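Local atomic coordinates of MoaF-like domain-containing protein (Burkholderia vietnamiensis, PDB entry 5HAL), a protein that is of unknown function but folds as a calycin-type beta barrel, possibly binding a small ligand, and has been tentatively labelled a beta-lactamase. Residues T22-Y27 and T31-Y36; M43-T48 and W75-R80; Y61-Q64 and T70-I73; V83-D88 and S94-T99. All blocks are in the same frame, centred on the assembly; numbering follows the deposited sequence.

All four contacts belong to one closed, up-and-down barrel of eight antiparallel strands. Interactions 1, 3 and 4 are hairpins between strands adjacent in sequence, so backbone hydrogen bonds carry them; interaction 2 joins next-but-one strands over the inner face of strand 56-67 and relies on side chains alone. Strand 70-76 serves both interaction 2 and interaction 3, the latter formed within the stretch of chain that interaction 2 spans. Inward-facing groups of interactions 1, 2 and 4 meet in the interior: Tyr-27 bonds Ser-94, and Trp-75 packs on His-85. Interaction 4 is the most polar inside, with a buried histidine-aspartate-serine network, whereas interaction 3 is largely aromatic and has two exposed residues, Thr-62 and Gln-64.

Interaction 1: residues T22-Y27 and T31-Y36; sequences TFEVRY and TALNAY
Phe-23 and Asn-34 form the first hydrogen-bonded pair of an antiparallel beta hairpin, the first in chain order of the eight-stranded calycin-type barrel; Val-25 and Ala-32 form the second. Each pair exchanges two backbone bonds, such as Asn-34 N to Phe-23 O at 2.8 Å. Between them, at the non-hydrogen-bonded positions, CA-H...O contacts fill in, with Leu-33 CA 3.3 Å from Phe-23 O.

Apolar packing lies on the face of Phe-23, Val-25, Ala-32 and Asn-34, which looks into the barrel. Val-25 CG2 sits 3.9 Å from Ala-32 CB, and the amide of Asn-34 crosses Val-25 at about a right angle. Phe-23 and Tyr-36 meet rim to rim, CD2 to CD2 at 3.9 Å, with Phe-89 and Phe-18 packed edge-to-face against them in turn.

The other face mixes charged and polar groups with Leu-33 and Ala-35. Glu-24 is extended (chi1 -178°), and its OE1 receives Arg-26 NH2 at 3.0 Å from above the carboxylate plane. The arginine, bent at chi3, lays one guanidinium face over Thr-31 CG2. At the turn end a water donates to Tyr-27 O and lies 2.6 Å from Thr-31 OG1.

Interaction 2: residues M43-T48 and W75-R80; sequences MRYAIT and WQEADR
Met-43 and Trp-75 have their CA atoms 9.3 Å apart, and Tyr-45 and Glu-77 10.8 Å, so no backbone bond joins these two segments: they belong to next-but-one strands of the beta barrel, separated by strand 56-67, and their side chains meet on its inner side. The far segment leaves its strand after Gln-76 and enters a type I turn from Glu-77 to Arg-80.

The Met-43 and Trp-75 pair is a Met-aromatic contact led by the methyl group. CG stands anti to the backbone N (chi1 -174°), and bends at chi2 and chi3 turn CE onto one face of the indole. It lies 3.6 Å from the centroid of the six-membered ring, a CH-pi contact displaced toward CH2, while SD stays farther off above the same ring.

Glu-77 is held by the indole through a bond within its own segment: Trp-75 NE1 gives OE2 a nearly straight bond of 2.8 Å, in the ring plane and on the anti side of the carboxylate. Tyr-45 reaches this glutamate with its hydroxyl end, OH lying 3.4 Å from CG, and the phenol and carboxylate planes are 41° apart. A water bridges Tyr-45 to the turn, accepting from Ala-78 N at 3.0 Å and bonding only weakly with Tyr-45 OH at 3.4 Å.

Interaction 3: residues Y61-Q64 and T70-I73; sequences YTWQ and TYAI
The hairpin of strands 56-67 and 70-76 supplies this contact, in which Trp-63 and Gln-64 pair with Ile-73 and Ala-72 in the antiparallel wall of the barrel. Gln-64 and Ala-72 are the hydrogen-bonded pair: Ala-72 N reaches Gln-64 O at 2.8 Å, and the return bond from Gln-64 N to Ala-72 O is 3.0 Å and more bent, at 144°. Ala-72 O is well used. It also takes a CA-H...O contact from Trp-63 CA at 3.1 Å and a bond from a water that lies 2.7 Å from Thr-62 OG1, so the water ties the two strands on the side where Thr-62 is exposed.

The aromatic residues crowd the other face. Trp-63 and Tyr-71 lie side by side and point the same way, the rim of the indole at CE3 coming 3.8 Å from Tyr-71 CD2. Their planes are inclined at 68°, an oblique pairing. Trp-63 CG is lodged between the backbone N and the carbonyl carbon (chi1 66°), which helps bring the indole alongside Tyr-71. Two residues back along the strand, Tyr-61 runs beside Ile-73, with CD2 3.9 Å from the CG2 methyl, and Ile-73 CG1 also packs loosely on Trp-63 CB.

Arg-14 makes a cation-pi contact with Trp-63 and bonds its carbonyl oxygen, while Phe-18 meets Tyr-71 edge-to-face. The chemistry divides accordingly: backbone bonds set the register, a water adds a bridge on the Thr-62 side, and the rings pack under the N-terminal chain, with Ile-73 next to strand 82-88.

Interaction 4: residues V83-D88 and S94-T99; sequences VVHIDD and SRTFFT. With EDO (1,2-ethanediol), chain B.
His-85 and Thr-96 lie side by side on the inner face of an antiparallel hairpin in the calycin-type barrel, and four backbone hydrogen bonds hold the two strands together. Val-84 pairs with Phe-97 and Ile-86 with Arg-95; the bond from Ile-86 N to Arg-95 O, at 2.7 Å, is nearly straight.

A buried polar chain runs along the inner face. His-85 ND1 donates to Asp-87 OD2 at 2.7 Å, in the imidazole plane and on the syn side of the carboxylate. The other oxygen, Asp-87 OD1, accepts from Ser-94 OG at 2.7 Å, also on its syn side though tilted 31° from the plane. Bonds to both oxygens thus restrain the carboxylate's rotation. At the far ring edge, His-85 NE2 shares a hydrogen bond of 2.8 Å with O1 of a 1,2-ethanediol, probably picked up from the crystallisation liquor, whose O2 rests over the Phe-98 ring.

Apolar contacts complete the pairing. Thr-96 CG2 covers one face of the imidazole, 3.6 Å from its centroid, a CH-pi contact that helps fix the ring. Beside it Val-83 CG2 touches Phe-98 CD2 at 3.7 Å, and on the outer face Ile-86 CD1 meets the edge of Phe-97.

Strand 70-76 flanks the hairpin through backbone bonds to Val-83, His-85 and Asp-87, and strand 105-114 through those to Ser-94 and Thr-96. On the inner face, Trp-75 of the adjoining strand 70-76 packs against His-85, and beyond strand 105-114 the hydroxyl of Tyr-27, on strand 22-27, bonds Ser-94 OG.

Interaction 1: residues T22-Y27 and T31-Y36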
loop_
_atom_site.group_PDB
_atom_site.type_symbol
_atom_site.label_atom_id
_atom_site.label_comp_id
_atom_site.label_asym_id
_atom_site.label_seq_id
_atom_site.Cartn_x
_atom_site.Cartn_y
_atom_site.Cartn_z
ATOM N N THR A 22 8.204 -5.048 5.517
ATOM C CA THR A 22 7.864 -3.639 5.369
ATOM C C THR A 22 8.500 -3.091 4.098
ATOM O O THR A 22 9.632 -3.442 3.757
ATOM C CB THR A 22 8.315 -2.834 6.597
ATOM O OG1 THR A 22 7.613 -3.312 7.748
ATOM C CG2 THR A 22 8.024 -1.333 6.426
ATOM N N PHE A 23 7.757 -2.238 3.394
ATOM C CA PHE A 23 8.181 -1.677 2.118
ATOM C C PHE A 23 8.001 -0.171 2.143
ATOM O O PHE A 23 7.015 0.335 2.682
ATOM C CB PHE A 23 7.384 -2.318 0.954
ATOM C CG PHE A 23 7.518 -3.800 0.932
ATOM C CD1 PHE A 23 8.547 -4.399 0.214
ATOM C CD2 PHE A 23 6.698 -4.595 1.735
ATOM C CE1 PHE A 23 8.723 -5.773 0.244
ATOM C CE2 PHE A 23 6.865 -5.969 1.774
ATOM C CZ PHE A 23 7.880 -6.564 1.024
ATOM N N GLU A 24 8.962 0.546 1.570
ATOM C CA GLU A 24 8.818 1.977 1.356
ATOM C C GLU A 24 8.339 2.244 -0.066
ATOM O O GLU A 24 8.944 1.765 -1.034
ATOM C CB GLU A 24 10.132 2.707 1.608
ATOM C CG GLU A 24 9.995 4.200 1.427
ATOM C CD GLU A 24 11.269 4.942 1.785
ATOM O OE1 GLU A 24 12.231 4.892 0.987
ATOM O OE2 GLU A 24 11.305 5.563 2.870
ATOM N N VAL A 25 7.260 3.012 -0.193
ATOM C CA VAL A 25 6.742 3.429 -1.488
ATOM C C VAL A 25 6.971 4.927 -1.627
ATOM O O VAL A 25 6.687 5.691 -0.699
ATOM C CB VAL A 25 5.256 3.054 -1.657
ATOM C CG1 VAL A 25 5.124 1.552 -1.912
ATOM C CG2 VAL A 25 4.417 3.453 -0.423
ATOM N N ARG A 26 7.503 5.343 -2.774
ATOM C CA ARG A 26 7.804 6.747 -3.032
ATOM C C ARG A 26 7.100 7.181 -4.312
ATOM O O ARG A 26 7.324 6.600 -5.376
ATOM C CB ARG A 26 9.316 6.984 -3.144
ATOM C CG ARG A 26 10.146 6.375 -2.014
ATOM C CD ARG A 26 11.598 6.878 -2.039
ATOM N NE ARG A 26 11.671 8.270 -1.593
ATOM C CZ ARG A 26 12.158 8.666 -0.419
ATOM N NH1 ARG A 26 12.151 9.956 -0.106
ATOM N NH2 ARG A 26 12.657 7.780 0.437
ATOM N N TYR A 27 6.257 8.203 -4.203
ATOM C CA TYR A 27 5.537 8.767 -5.331
ATOM C C TYR A 27 5.781 10.269 -5.354
ATOM O O TYR A 27 6.315 10.848 -4.405
ATOM C CB TYR A 27 4.029 8.492 -5.247
ATOM C CG TYR A 27 3.625 7.119 -4.750
ATOM C CD1 TYR A 27 3.487 6.046 -5.625
ATOM C CD2 TYR A 27 3.348 6.902 -3.411
ATOM C CE1 TYR A 27 3.096 4.793 -5.168
ATOM C CE2 TYR A 27 2.964 5.658 -2.951
ATOM C CZ TYR A 27 2.841 4.607 -3.836
ATOM O OH TYR A 27 2.466 3.372 -3.370
ATOM N N THR A 31 5.606 9.852 0.331
ATOM C CA THR A 31 6.409 8.700 0.719
ATOM C C THR A 31 5.727 8.023 1.894
ATOM O O THR A 31 5.269 8.694 2.823
ATOM C CB THR A 31 7.835 9.091 1.107
ATOM O OG1 THR A 31 8.479 9.708 -0.009
ATOM C CG2 THR A 31 8.638 7.861 1.533
ATOM N N ALA A 32 5.644 6.697 1.845
ATOM C CA ALA A 32 4.985 5.961 2.911
ATOM C C ALA A 32 5.683 4.629 3.123
ATOM O O ALA A 32 6.388 4.117 2.247
ATOM C CB ALA A 32 3.501 5.734 2.609
ATOM N N LEU A 33 5.479 4.079 4.312
ATOM C CA LEU A 33 5.882 2.724 4.646
ATOM C C LEU A 33 4.623 1.869 4.696
ATOM O O LEU A 33 3.622 2.287 5.287
ATOM C CB LEU A 33 6.620 2.690 5.992
ATOM C CG LEU A 33 7.947 3.438 6.113
ATOM C CD1 LEU A 33 8.411 3.531 7.580
ATOM C CD2 LEU A 33 9.006 2.714 5.310
ATOM N N ASN A 34 4.651 0.695 4.045
ATOM C CA ASN A 34 3.570 -0.288 4.157
ATOM C C ASN A 34 4.155 -1.510 4.870
ATOM O O ASN A 34 5.022 -2.198 4.315
ATOM C CB ASN A 34 2.985 -0.694 2.793
ATOM C CG ASN A 34 2.443 0.487 1.956
ATOM O OD1 ASN A 34 2.311 0.362 0.735
ATOM N ND2 ASN A 34 2.130 1.608 2.596
ATOM N N ALA A 35 3.679 -1.789 6.090
ATOM C CA ALA A 35 4.235 -2.840 6.939
ATOM C C ALA A 35 3.210 -3.955 7.061
ATOM O O ALA A 35 2.203 -3.802 7.757
ATOM C CB ALA A 35 4.605 -2.311 8.324
ATOM N N TYR A 36 3.480 -5.080 6.416
ATOM C CA TYR A 36 2.545 -6.195 6.390
ATOM C C TYR A 36 2.771 -7.089 7.600
ATOM O O TYR A 36 3.845 -7.682 7.755
ATOM C CB TYR A 36 2.680 -6.970 5.081
ATOM C CG TYR A 36 2.216 -6.096 3.941
ATOM C CD1 TYR A 36 0.862 -5.999 3.632
ATOM C CD2 TYR A 36 3.116 -5.305 3.229
ATOM C CE1 TYR A 36 0.422 -5.170 2.613
ATOM C CE2 TYR A 36 2.688 -4.471 2.197
ATOM C CZ TYR A 36 1.333 -4.412 1.899
ATOM O OH TYR A 36 0.880 -3.592 0.894
HETATM O O HOH W 1 8.181 10.587 -2.485
#

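Interaction 2: residues M43-T48 and W75-R80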
loop_
_atom_site.group_PDB
_atom_site.type_symbol
_atom_site.label_atom_id
_atom_site.label_comp_id
_atom_site.label_asym_id
_atom_site.label_seq_id
_atom_site.Cartn_x
_atom_site.Cartn_y
_atom_site.Cartn_z
ATOM N N MET A 43 -2.205 -4.596 7.591
ATOM C CA MET A 43 -1.080 -3.778 7.183
ATOM C C MET A 43 -1.152 -2.489 7.977
ATOM O O MET A 43 -2.238 -1.937 8.172
ATOM C CB MET A 43 -1.106 -3.499 5.663
ATOM C CG MET A 43 0.126 -2.762 5.134
ATOM S SD MET A 43 -0.030 -0.954 5.218
ATOM C CE MET A 43 -1.091 -0.665 3.814
ATOM N N ARG A 44 -0.006 -2.050 8.486
ATOM C CA ARG A 44 0.131 -0.769 9.155
ATOM C C ARG A 44 0.980 0.154 8.289
ATOM O O ARG A 44 2.052 -0.243 7.814
ATOM C CB ARG A 44 0.765 -0.941 10.539
ATOM C CG ARG A 44 -0.030 -1.849 11.472
ATOM C CD ARG A 44 0.736 -2.158 12.757
ATOM N NE ARG A 44 -0.028 -2.998 13.670
ATOM C CZ ARG A 44 -0.172 -4.314 13.530
ATOM N NH1 ARG A 44 0.400 -4.935 12.512
ATOM N NH2 ARG A 44 -0.869 -5.015 14.422
ATOM N N TYR A 45 0.502 1.379 8.079
ATOM C CA TYR A 45 1.193 2.331 7.225
ATOM C C TYR A 45 1.648 3.532 8.044
ATOM O O TYR A 45 1.113 3.826 9.116
ATOM C CB TYR A 45 0.314 2.792 6.039
ATOM C CG TYR A 45 -0.994 3.495 6.412
ATOM C CD1 TYR A 45 -1.033 4.862 6.706
ATOM C CD2 TYR A 45 -2.188 2.788 6.450
ATOM C CE1 TYR A 45 -2.239 5.499 7.037
ATOM C CE2 TYR A 45 -3.384 3.404 6.781
ATOM C CZ TYR A 45 -3.411 4.754 7.072
ATOM O OH TYR A 45 -4.622 5.335 7.391
ATOM N N ALA A 46 2.678 4.201 7.530
ATOM C CA ALA A 46 3.160 5.460 8.080
ATOM C C ALA A 46 3.537 6.359 6.913
ATOM O O ALA A 46 4.382 5.992 6.093
ATOM C CB ALA A 46 4.356 5.248 9.016
ATOM N N ILE A 47 2.896 7.515 6.824
ATOM C CA ILE A 47 3.242 8.506 5.812
ATOM C C ILE A 47 4.413 9.328 6.334
ATOM O O ILE A 47 4.299 10.011 7.355
ATOM C CB ILE A 47 2.035 9.393 5.486
ATOM C CG1 ILE A 47 0.873 8.517 5.015
ATOM C CG2 ILE A 47 2.405 10.454 4.444
ATOM C CD1 ILE A 47 -0.361 9.303 4.640
ATOM N N THR A 48 5.548 9.252 5.644
ATOM C CA THR A 48 6.776 9.870 6.118
ATOM C C THR A 48 7.179 11.100 5.321
ATOM O O THR A 48 8.189 11.728 5.654
ATOM C CB THR A 48 7.930 8.856 6.097
ATOM O OG1 THR A 48 8.261 8.531 4.742
ATOM C CG2 THR A 48 7.547 7.578 6.844
ATOM N N TRP A 75 -7.634 -1.857 0.162
ATOM C CA TRP A 75 -8.167 -1.697 1.506
ATOM C C TRP A 75 -8.993 -0.419 1.559
ATOM O O TRP A 75 -8.935 0.427 0.663
ATOM C CB TRP A 75 -7.049 -1.662 2.547
ATOM C CG TRP A 75 -6.146 -0.452 2.466
ATOM C CD1 TRP A 75 -6.379 0.783 3.012
ATOM C CD2 TRP A 75 -4.856 -0.376 1.833
ATOM N NE1 TRP A 75 -5.316 1.618 2.756
ATOM C CE2 TRP A 75 -4.366 0.929 2.042
ATOM C CE3 TRP A 75 -4.063 -1.293 1.116
ATOM C CZ2 TRP A 75 -3.126 1.349 1.554
ATOM C CZ3 TRP A 75 -2.834 -0.882 0.634
ATOM C CH2 TRP A 75 -2.373 0.434 0.858
ATOM N N GLN A 76 -9.759 -0.287 2.633
ATOM C CA GLN A 76 -10.534 0.910 2.895
ATOM C C GLN A 76 -10.170 1.417 4.281
ATOM O O GLN A 76 -10.136 0.643 5.240
ATOM C CB GLN A 76 -12.028 0.620 2.789
ATOM C CG GLN A 76 -12.929 1.810 3.012
ATOM C CD GLN A 76 -14.344 1.521 2.516
ATOM O OE1 GLN A 76 -14.832 0.385 2.614
ATOM N NE2 GLN A 76 -14.993 2.535 1.949
ATOM N N GLU A 77 -9.925 2.710 4.386
ATOM C CA GLU A 77 -9.439 3.319 5.608
ATOM C C GLU A 77 -10.612 3.665 6.520
ATOM O O GLU A 77 -11.777 3.590 6.123
ATOM C CB GLU A 77 -8.589 4.552 5.253
ATOM C CG GLU A 77 -7.091 4.252 5.340
ATOM C CD GLU A 77 -6.245 4.976 4.329
ATOM O OE1 GLU A 77 -6.381 6.210 4.191
ATOM O OE2 GLU A 77 -5.411 4.311 3.683
ATOM N N ALA A 78 -10.291 4.052 7.759
ATOM C CA ALA A 78 -11.323 4.312 8.755
ATOM C C ALA A 78 -12.290 5.395 8.304
ATOM O O ALA A 78 -13.476 5.342 8.648
ATOM C CB ALA A 78 -10.690 4.697 10.101
ATOM N N ASP A 79 -11.823 6.389 7.547
ATOM C CA ASP A 79 -12.738 7.433 7.106
ATOM C C ASP A 79 -13.422 7.070 5.792
ATOM O O ASP A 79 -14.073 7.933 5.189
ATOM C CB ASP A 79 -12.017 8.798 7.010
ATOM C CG ASP A 79 -11.015 8.872 5.848
ATOM O OD1 ASP A 79 -10.696 7.832 5.239
ATOM O OD2 ASP A 79 -10.533 9.984 5.547
ATOM N N ARG A 80 -13.282 5.813 5.346
ATOM C CA ARG A 80 -13.903 5.198 4.150
ATOM C C ARG A 80 -13.214 5.594 2.846
ATOM O O ARG A 80 -13.715 5.245 1.760
ATOM C CB ARG A 80 -15.413 5.483 4.066
ATOM C CG ARG A 80 -16.214 4.853 5.253
ATOM C CD ARG A 80 -17.635 5.351 5.303
ATOM N NE ARG A 80 -17.675 6.794 5.517
ATOM C CZ ARG A 80 -18.546 7.619 4.952
ATOM N NH1 ARG A 80 -19.472 7.158 4.116
ATOM N NH2 ARG A 80 -18.488 8.919 5.222
HETATM O O HOH W 2 -7.492 4.021 8.705
#

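Interaction 3: residues Y61-Q64 and T70-I73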
loop_
_atom_site.group_PDB
_atom_site.type_symbol
_atom_site.label_atom_id
_atom_site.label_comp_id
_atom_site.label_asym_id
_atom_site.label_seq_id
_atom_site.Cartn_x
_atom_site.Cartn_y
_atom_site.Cartn_z
ATOM N N TYR A 61 -6.613 -5.715 4.506
ATOM C CA TYR A 61 -6.494 -5.638 3.054
ATOM C C TYR A 61 -6.829 -6.983 2.423
ATOM O O TYR A 61 -6.792 -8.028 3.074
ATOM C CB TYR A 61 -5.079 -5.195 2.622
ATOM C CG TYR A 61 -4.010 -6.204 2.983
ATOM C CD1 TYR A 61 -3.405 -6.190 4.234
ATOM C CD2 TYR A 61 -3.612 -7.184 2.069
ATOM C CE1 TYR A 61 -2.422 -7.129 4.571
ATOM C CE2 TYR A 61 -2.633 -8.131 2.399
ATOM C CZ TYR A 61 -2.049 -8.102 3.646
ATOM O OH TYR A 61 -1.087 -9.035 3.960
ATOM N N THR A 62 -7.154 -6.935 1.135
ATOM C CA THR A 62 -7.196 -8.101 0.266
ATOM C C THR A 62 -6.005 -8.042 -0.679
ATOM O O THR A 62 -5.442 -6.974 -0.928
ATOM C CB THR A 62 -8.503 -8.155 -0.549
ATOM O OG1 THR A 62 -8.603 -6.992 -1.393
ATOM C CG2 THR A 62 -9.718 -8.197 0.392
ATOM N N TRP A 63 -5.613 -9.201 -1.194
ATOM C CA TRP A 63 -4.502 -9.274 -2.130
ATOM C C TRP A 63 -4.788 -10.394 -3.116
ATOM O O TRP A 63 -5.346 -11.425 -2.733
ATOM C CB TRP A 63 -3.165 -9.524 -1.415
ATOM C CG TRP A 63 -3.082 -10.876 -0.753
ATOM C CD1 TRP A 63 -3.583 -11.222 0.470
ATOM C CD2 TRP A 63 -2.448 -12.055 -1.273
ATOM N NE1 TRP A 63 -3.304 -12.544 0.744
ATOM C CE2 TRP A 63 -2.601 -13.077 -0.308
ATOM C CE3 TRP A 63 -1.760 -12.345 -2.457
ATOM C CZ2 TRP A 63 -2.109 -14.373 -0.500
ATOM C CZ3 TRP A 63 -1.263 -13.635 -2.648
ATOM C CH2 TRP A 63 -1.440 -14.633 -1.671
ATOM N N GLN A 64 -4.417 -10.179 -4.383
ATOM C CA GLN A 64 -4.566 -11.178 -5.443
ATOM C C GLN A 64 -3.383 -11.048 -6.387
ATOM O O GLN A 64 -3.002 -9.925 -6.749
ATOM C CB GLN A 64 -5.859 -10.994 -6.260
ATOM C CG GLN A 64 -7.116 -10.773 -5.441
ATOM C CD GLN A 64 -7.546 -12.027 -4.695
ATOM O OE1 GLN A 64 -7.143 -13.139 -5.045
ATOM N NE2 GLN A 64 -8.363 -11.852 -3.655
ATOM N N THR A 70 3.640 -9.739 -8.774
ATOM C CA THR A 70 2.842 -8.521 -8.858
ATOM C C THR A 70 1.452 -8.790 -8.293
ATOM O O THR A 70 0.784 -9.737 -8.718
ATOM C CB THR A 70 2.736 -8.031 -10.313
ATOM O OG1 THR A 70 4.039 -7.927 -10.883
ATOM C CG2 THR A 70 2.071 -6.666 -10.377
ATOM N N TYR A 71 1.002 -7.940 -7.360
ATOM C CA TYR A 71 -0.234 -8.176 -6.626
ATOM C C TYR A 71 -1.113 -6.934 -6.620
ATOM O O TYR A 71 -0.619 -5.809 -6.498
ATOM C CB TYR A 71 0.069 -8.610 -5.162
ATOM C CG TYR A 71 0.986 -9.800 -5.131
ATOM C CD1 TYR A 71 2.362 -9.638 -5.067
ATOM C CD2 TYR A 71 0.480 -11.089 -5.235
ATOM C CE1 TYR A 71 3.211 -10.740 -5.092
ATOM C CE2 TYR A 71 1.316 -12.192 -5.250
ATOM C CZ TYR A 71 2.679 -12.006 -5.182
ATOM O OH TYR A 71 3.512 -13.091 -5.196
ATOM N N ALA A 72 -2.423 -7.151 -6.742
ATOM C CA ALA A 72 -3.424 -6.128 -6.450
ATOM C C ALA A 72 -3.744 -6.163 -4.951
ATOM O O ALA A 72 -4.281 -7.152 -4.435
ATOM C CB ALA A 72 -4.675 -6.352 -7.296
ATOM N N ILE A 73 -3.407 -5.087 -4.254
ATOM C CA ILE A 73 -3.590 -4.961 -2.810
ATOM C C ILE A 73 -4.566 -3.813 -2.577
ATOM O O ILE A 73 -4.344 -2.700 -3.074
ATOM C CB ILE A 73 -2.241 -4.714 -2.113
ATOM C CG1 ILE A 73 -1.242 -5.804 -2.536
ATOM C CG2 ILE A 73 -2.394 -4.649 -0.583
ATOM C CD1 ILE A 73 0.176 -5.574 -2.046
HETATM O O HOH W 3 -7.142 -7.137 -3.694
#

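Interaction 4: residues V83-D88 and S94-T99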
loop_
_atom_site.group_PDB
_atom_site.type_symbol
_atom_site.label_atom_id
_atom_site.label_comp_id
_atom_site.label_asym_id
_atom_site.label_seq_id
_atom_site.Cartn_x
_atom_site.Cartn_y
_atom_site.Cartn_z
ATOM N N VAL A 83 -8.213 2.512 -1.307
ATOM C CA VAL A 83 -6.879 2.455 -1.889
ATOM C C VAL A 83 -6.737 1.151 -2.655
ATOM O O VAL A 83 -7.056 0.083 -2.128
ATOM C CB VAL A 83 -5.779 2.555 -0.817
ATOM C CG1 VAL A 83 -4.390 2.476 -1.472
ATOM C CG2 VAL A 83 -5.929 3.852 -0.012
ATOM N N VAL A 84 -6.244 1.238 -3.891
ATOM C CA VAL A 84 -5.852 0.075 -4.675
ATOM C C VAL A 84 -4.395 0.260 -5.071
ATOM O O VAL A 84 -4.048 1.256 -5.722
ATOM C CB VAL A 84 -6.725 -0.101 -5.927
ATOM C CG1 VAL A 84 -6.198 -1.252 -6.776
ATOM C CG2 VAL A 84 -8.175 -0.340 -5.547
ATOM N N HIS A 85 -3.552 -0.695 -4.681
ATOM C CA HIS A 85 -2.169 -0.805 -5.136
ATOM C C HIS A 85 -2.046 -1.898 -6.185
ATOM O O HIS A 85 -2.624 -2.976 -6.034
ATOM C CB HIS A 85 -1.223 -1.191 -3.998
ATOM C CG HIS A 85 -0.779 -0.060 -3.137
ATOM N ND1 HIS A 85 0.450 -0.059 -2.505
ATOM C CD2 HIS A 85 -1.405 1.080 -2.756
ATOM C CE1 HIS A 85 0.567 1.048 -1.792
ATOM N NE2 HIS A 85 -0.543 1.756 -1.931
ATOM N N ILE A 86 -1.228 -1.652 -7.208
ATOM C CA ILE A 86 -0.670 -2.721 -8.030
ATOM C C ILE A 86 0.826 -2.675 -7.784
ATOM O O ILE A 86 1.532 -1.811 -8.317
ATOM C CB ILE A 86 -1.006 -2.574 -9.515
ATOM C CG1 ILE A 86 -2.522 -2.507 -9.669
ATOM C CG2 ILE A 86 -0.445 -3.754 -10.301
ATOM C CD1 ILE A 86 -2.950 -1.982 -10.968
ATOM N N ASP A 87 1.306 -3.581 -6.945
ATOM C CA ASP A 87 2.666 -3.541 -6.436
ATOM C C ASP A 87 3.438 -4.721 -7.008
ATOM O O ASP A 87 3.065 -5.878 -6.792
ATOM C CB ASP A 87 2.669 -3.560 -4.906
ATOM C CG ASP A 87 2.223 -2.232 -4.314
ATOM O OD1 ASP A 87 2.056 -1.278 -5.096
ATOM O OD2 ASP A 87 2.049 -2.131 -3.078
ATOM N N ASP A 88 4.502 -4.416 -7.744
ATOM C CA ASP A 88 5.359 -5.406 -8.385
ATOM C C ASP A 88 6.637 -5.476 -7.558
ATOM O O ASP A 88 7.457 -4.551 -7.596
ATOM C CB ASP A 88 5.617 -4.991 -9.835
ATOM C CG ASP A 88 6.553 -5.936 -10.592
ATOM O OD1 ASP A 88 7.305 -6.719 -9.982
ATOM O OD2 ASP A 88 6.542 -5.861 -11.835
ATOM N N SER A 94 5.232 0.561 -7.740
ATOM C CA SER A 94 3.926 0.634 -7.098
ATOM C C SER A 94 3.055 1.612 -7.877
ATOM O O SER A 94 3.419 2.780 -8.051
ATOM C CB SER A 94 4.054 1.063 -5.631
ATOM O OG SER A 94 2.770 1.285 -5.052
ATOM N N ARG A 95 1.907 1.139 -8.347
ATOM C CA ARG A 95 0.924 1.984 -9.010
ATOM C C ARG A 95 -0.335 2.018 -8.156
ATOM O O ARG A 95 -0.886 0.965 -7.812
ATOM C CB ARG A 95 0.619 1.467 -10.413
ATOM C CG ARG A 95 -0.331 2.362 -11.173
ATOM C CD ARG A 95 -0.544 1.882 -12.607
ATOM N NE ARG A 95 0.693 1.820 -13.383
ATOM C CZ ARG A 95 1.300 2.883 -13.896
ATOM N NH1 ARG A 95 0.791 4.092 -13.698
ATOM N NH2 ARG A 95 2.415 2.736 -14.598
ATOM N N THR A 96 -0.789 3.221 -7.803
ATOM C CA THR A 96 -1.850 3.362 -6.816
ATOM C C THR A 96 -2.994 4.212 -7.343
ATOM O O THR A 96 -2.803 5.176 -8.091
ATOM C CB THR A 96 -1.339 3.978 -5.494
ATOM O OG1 THR A 96 -0.946 5.336 -5.711
ATOM C CG2 THR A 96 -0.151 3.212 -4.990
ATOM N N PHE A 97 -4.188 3.836 -6.908
ATOM C CA PHE A 97 -5.426 4.548 -7.165
ATOM C C PHE A 97 -6.072 4.777 -5.812
ATOM O O PHE A 97 -6.287 3.824 -5.060
ATOM C CB PHE A 97 -6.341 3.726 -8.077
ATOM C CG PHE A 97 -5.672 3.287 -9.358
ATOM C CD1 PHE A 97 -5.795 4.047 -10.508
ATOM C CD2 PHE A 97 -4.908 2.123 -9.402
ATOM C CE1 PHE A 97 -5.165 3.654 -11.710
ATOM C CE2 PHE A 97 -4.279 1.727 -10.589
ATOM C CZ PHE A 97 -4.419 2.501 -11.749
ATOM N N PHE A 98 -6.372 6.030 -5.498
ATOM C CA PHE A 98 -6.775 6.416 -4.151
ATOM C C PHE A 98 -8.001 7.310 -4.283
ATOM O O PHE A 98 -7.959 8.330 -4.979
ATOM C CB PHE A 98 -5.592 7.102 -3.428
ATOM C CG PHE A 98 -5.967 7.912 -2.216
ATOM C CD1 PHE A 98 -5.657 9.266 -2.152
ATOM C CD2 PHE A 98 -6.585 7.318 -1.115
ATOM C CE1 PHE A 98 -5.986 10.029 -1.014
ATOM C CE2 PHE A 98 -6.917 8.071 0.025
ATOM C CZ PHE A 98 -6.624 9.425 0.073
ATOM N N THR A 99 -9.108 6.889 -3.685
ATOM C CA THR A 99 -10.329 7.687 -3.648
ATOM C C THR A 99 -10.462 8.198 -2.221
ATOM O O THR A 99 -10.711 7.411 -1.301
ATOM C CB THR A 99 -11.561 6.875 -4.057
ATOM O OG1 THR A 99 -11.359 6.278 -5.348
ATOM C CG2 THR A 99 -12.794 7.780 -4.109
HETATM C C1 EDO B . -1.985 5.325 -1.041
HETATM O O1 EDO B . -0.852 4.438 -1.032
HETATM C C2 EDO B . -2.081 6.064 0.289
HETATM O O2 EDO B . -3.047 7.120 0.226
#